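Putative uncharacterized protein (Vibrio cholerae, PDB 4G7X) is probably the N1 domain of the filamentous phage CTXphi minor coat protein pIII, which probably binds the host protein TolA during phage entry into Vibrio cholerae. Local coordinates at residues W81-L86 and R93-Y98. Sequence-based numbering, arbitrary orientation.
Sequences WPMCDL and RCIYPY
M83 and I95 form a single parallel-type backbone bridge, their CA atoms 4.7 Å apart, a compact example of how two backbone hydrogen bonds and a disulfide can fasten an irregular segment to a short strand. I95 supplies both polar groups: its N donates to P82 O and its O accepts from C84 N, both at 2.9 Å. M83 CA also lies against that oxygen. Only this one bridge forms, and the end-to-end directions of the two segments differ by 59°.

C84, the residue after M83, is joined covalently to C94, the residue before I95, through their SG atoms, the C-S-S-C torsion being 94°. C94 SG lies between its own backbone N and carbonyl carbon (chi1 56°), which turns it back to meet C84. The C84 sulfur then comes obliquely to the Y96 ring, 3.8 Å from CD1.

At one end of the contact, R93 CB stands 3.6 Å above the centre of the W81 six-membered ring, a CH-pi contact. The extended arginine chain runs outward past the rim of that ring, bringing R93 CD to W81 CZ2 at 3.5 Å. At the bridge itself, bends at chi2 and chi3 fold the M83 chain so that SD packs on I95 CB while CE reaches P97 CB. At the other end, L86 CD2 touches the P97 ring at CG, 3.8 Å away, and L86 CD1 crosses to Y96 CE1. The Y96 hydroxyl is held by L25 O.

C94, whose backbone bonds to S35 and L37, ties 93-95 to strand 35-38. The short strand is thus flanked by parallel partners, one regular and one a lone bridge, and the C84-C94 disulfide staples the intervening surface loop in this small, disulfide-rich, helix-free N1 domain.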
ATOM      1  N   TRP A  81       9.151  -6.825  22.519  1.00 10.35           N
ATOM      2  CA  TRP A  81       9.453  -7.446  21.234  1.00 10.15           C
ATOM      3  C   TRP A  81      10.656  -6.819  20.596  1.00 10.07           C
ATOM      4  O   TRP A  81      10.964  -5.656  20.862  1.00 10.33           O
ATOM      5  CB  TRP A  81       8.278  -7.283  20.278  1.00  9.91           C
ATOM      6  CG  TRP A  81       7.044  -8.088  20.586  1.00  9.84           C
ATOM      7  CD1 TRP A  81       6.883  -9.105  21.526  1.00  9.76           C
ATOM      8  CD2 TRP A  81       5.752  -7.987  19.908  1.00  9.86           C
ATOM      9  NE1 TRP A  81       5.606  -9.607  21.487  1.00  9.83           N
ATOM     10  CE2 TRP A  81       4.878  -8.984  20.531  1.00  9.80           C
ATOM     11  CE3 TRP A  81       5.252  -7.195  18.882  1.00  9.70           C
ATOM     12  CZ2 TRP A  81       3.557  -9.153  20.133  1.00  9.89           C
ATOM     13  CZ3 TRP A  81       3.927  -7.383  18.483  1.00  9.75           C
ATOM     14  CH2 TRP A  81       3.101  -8.338  19.098  1.00  9.77           C
ATOM     15  N   PRO A  82      11.341  -7.569  19.711  1.00 10.09           N
ATOM     16  CA  PRO A  82      12.441  -7.002  18.944  1.00  9.95           C
ATOM     17  C   PRO A  82      11.940  -6.054  17.861  1.00  9.92           C
ATOM     18  O   PRO A  82      10.754  -6.060  17.522  1.00  9.83           O
ATOM     19  CB  PRO A  82      13.076  -8.232  18.286  1.00  9.98           C
ATOM     20  CG  PRO A  82      11.940  -9.177  18.115  1.00 10.13           C
ATOM     21  CD  PRO A  82      11.035  -8.952  19.300  1.00 10.16           C
ATOM     22  N   MET A  83      12.839  -5.241  17.327  1.00 10.10           N
ATOM     23  CA  MET A  83      12.529  -4.418  16.171  1.00 10.12           C
ATOM     24  C   MET A  83      12.396  -5.309  14.940  1.00  9.84           C
ATOM     25  O   MET A  83      13.143  -6.280  14.782  1.00  9.90           O
ATOM     26  CB  MET A  83      13.615  -3.361  15.954  1.00 10.92           C
ATOM     27  CG  MET A  83      13.803  -2.406  17.133  1.00 11.60           C
ATOM     28  SD  MET A  83      12.317  -1.492  17.603  1.00 13.02           S
ATOM     29  CE  MET A  83      12.044  -0.512  16.137  1.00 12.99           C
ATOM     30  N   CYS A  84      11.426  -5.001  14.083  1.00  9.45           N
ATOM     31  CA  CYS A  84      11.297  -5.723  12.820  1.00  9.20           C
ATOM     32  C   CYS A  84      12.576  -5.571  12.009  1.00  9.34           C
ATOM     33  O   CYS A  84      13.185  -4.498  11.988  1.00  9.81           O
ATOM     34  CB  CYS A  84      10.103  -5.208  12.010  1.00  8.95           C
ATOM     35  SG  CYS A  84       8.513  -5.283  12.870  1.00  8.63           S
ATOM     36  N   ASP A  85      12.982  -6.650  11.349  1.00  9.07           N
ATOM     37  CA  ASP A  85      14.156  -6.616  10.487  1.00  9.27           C
ATOM     38  C   ASP A  85      13.716  -6.281   9.075  1.00  9.31           C
ATOM     39  O   ASP A  85      12.909  -6.996   8.474  1.00  8.87           O
ATOM     40  CB  ASP A  85      14.903  -7.952  10.526  1.00  9.25           C
ATOM     41  CG  ASP A  85      16.297  -7.870   9.905  1.00  9.45           C
ATOM     42  OD1 ASP A  85      17.111  -8.781  10.145  1.00  9.75           O
ATOM     43  OD2 ASP A  85      16.586  -6.907   9.172  1.00  9.35           O
ATOM     44  N   LEU A  86      14.258  -5.185   8.559  1.00  9.65           N
ATOM     45  CA  LEU A  86      13.920  -4.693   7.234  1.00 10.10           C
ATOM     46  C   LEU A  86      14.932  -5.143   6.172  1.00  9.87           C
ATOM     47  O   LEU A  86      14.744  -4.893   4.985  1.00  9.85           O
ATOM     48  CB  LEU A  86      13.763  -3.163   7.275  1.00 10.88           C
ATOM     49  CG  LEU A  86      12.396  -2.587   7.720  1.00 11.50           C
ATOM     50  CD1 LEU A  86      11.789  -3.247   8.954  1.00 11.95           C
ATOM     51  CD2 LEU A  86      12.502  -1.083   7.922  1.00 12.36           C
ATOM     52  N   ARG A  93       6.667 -11.403  15.302  1.00  9.88           N
ATOM     53  CA  ARG A  93       6.015 -10.367  16.110  1.00 10.10           C
ATOM     54  C   ARG A  93       7.081  -9.356  16.459  1.00  9.58           C
ATOM     55  O   ARG A  93       8.092  -9.700  17.068  1.00  9.67           O
ATOM     56  CB  ARG A  93       5.384 -10.942  17.375  1.00 11.19           C
ATOM     57  CG  ARG A  93       4.133 -11.731  17.082  1.00 12.70           C
ATOM     58  CD  ARG A  93       3.408 -12.182  18.332  1.00 14.23           C
ATOM     59  NE  ARG A  93       2.130 -12.741  17.912  1.00 15.91           N
ATOM     60  CZ  ARG A  93       1.989 -13.966  17.413  1.00 16.69           C
ATOM     61  NH1 ARG A  93       3.042 -14.767  17.319  1.00 17.65           N
ATOM     62  NH2 ARG A  93       0.796 -14.393  17.020  1.00 17.73           N
ATOM     63  N   CYS A  94       6.886  -8.111  16.042  1.00  8.91           N
ATOM     64  CA  CYS A  94       7.960  -7.135  16.163  1.00  8.73           C
ATOM     65  C   CYS A  94       7.459  -5.699  16.192  1.00  8.68           C
ATOM     66  O   CYS A  94       6.313  -5.429  15.836  1.00  8.48           O
ATOM     67  CB  CYS A  94       8.982  -7.338  15.032  1.00  8.74           C
ATOM     68  SG  CYS A  94       8.309  -7.262  13.350  1.00  8.42           S
ATOM     69  N   ILE A  95       8.325  -4.791  16.633  1.00  8.78           N
ATOM     70  CA  ILE A  95       8.020  -3.363  16.656  1.00  9.08           C
ATOM     71  C   ILE A  95       8.591  -2.734  15.390  1.00  9.51           C
ATOM     72  O   ILE A  95       9.774  -2.903  15.091  1.00  9.28           O
ATOM     73  CB  ILE A  95       8.606  -2.693  17.924  1.00  9.07           C
ATOM     74  CG1 ILE A  95       8.043  -3.364  19.183  1.00  9.17           C
ATOM     75  CG2 ILE A  95       8.338  -1.192  17.916  1.00  9.06           C
ATOM     76  CD1 ILE A  95       8.697  -2.915  20.475  1.00  9.36           C
ATOM     77  N   TYR A  96       7.758  -2.027  14.629  1.00 10.18           N
ATOM     78  CA  TYR A  96       8.228  -1.447  13.368  1.00 11.49           C
ATOM     79  C   TYR A  96       9.059  -0.179  13.582  1.00 13.26           C
ATOM     80  O   TYR A  96       8.714   0.651  14.424  1.00 14.09           O
ATOM     81  CB  TYR A  96       7.072  -1.181  12.398  1.00 10.98           C
ATOM     82  CG  TYR A  96       7.499  -1.321  10.952  1.00 10.44           C
ATOM     83  CD1 TYR A  96       7.670  -2.581  10.378  1.00 10.35           C
ATOM     84  CD2 TYR A  96       7.758  -0.201  10.168  1.00 10.43           C
ATOM     85  CE1 TYR A  96       8.078  -2.721   9.062  1.00 10.04           C
ATOM     86  CE2 TYR A  96       8.164  -0.329   8.851  1.00 10.07           C
ATOM     87  CZ  TYR A  96       8.330  -1.589   8.305  1.00 10.00           C
ATOM     88  OH  TYR A  96       8.732  -1.711   6.995  1.00  9.89           O
ATOM     89  N   PRO A  97      10.181  -0.042  12.844  1.00 15.08           N
ATOM     90  CA  PRO A  97      10.993   1.180  12.924  1.00 17.16           C
ATOM     91  C   PRO A  97      10.483   2.301  12.007  1.00 19.87           C
ATOM     92  O   PRO A  97      11.178   2.710  11.071  1.00 21.63           O
ATOM     93  CB  PRO A  97      12.389   0.703  12.503  1.00 16.67           C
ATOM     94  CG  PRO A  97      12.147  -0.482  11.633  1.00 16.10           C
ATOM     95  CD  PRO A  97      10.839  -1.099  12.051  1.00 15.21           C
ATOM     96  N   TYR A  98       9.282   2.801  12.294  1.00 22.93           N
ATOM     97  CA  TYR A  98       8.636   3.840  11.479  1.00 25.87           C
ATOM     98  C   TYR A  98       9.114   5.269  11.781  1.00 27.92           C
ATOM     99  O   TYR A  98       9.386   5.612  12.938  1.00 28.42           O
ATOM    100  CB  TYR A  98       7.109   3.744  11.620  1.00 25.78           C
ATOM    101  CG  TYR A  98       6.346   4.926  11.052  1.00 26.16           C
ATOM    102  CD1 TYR A  98       6.133   5.051   9.678  1.00 25.98           C
ATOM    103  CD2 TYR A  98       5.846   5.923  11.890  1.00 26.17           C
ATOM    104  CE1 TYR A  98       5.440   6.134   9.156  1.00 26.52           C
ATOM    105  CE2 TYR A  98       5.152   7.010  11.378  1.00 26.53           C
ATOM    106  CZ  TYR A  98       4.951   7.109  10.011  1.00 26.86           C
ATOM    107  OH  TYR A  98       4.261   8.187   9.504  1.00 27.63           O
TER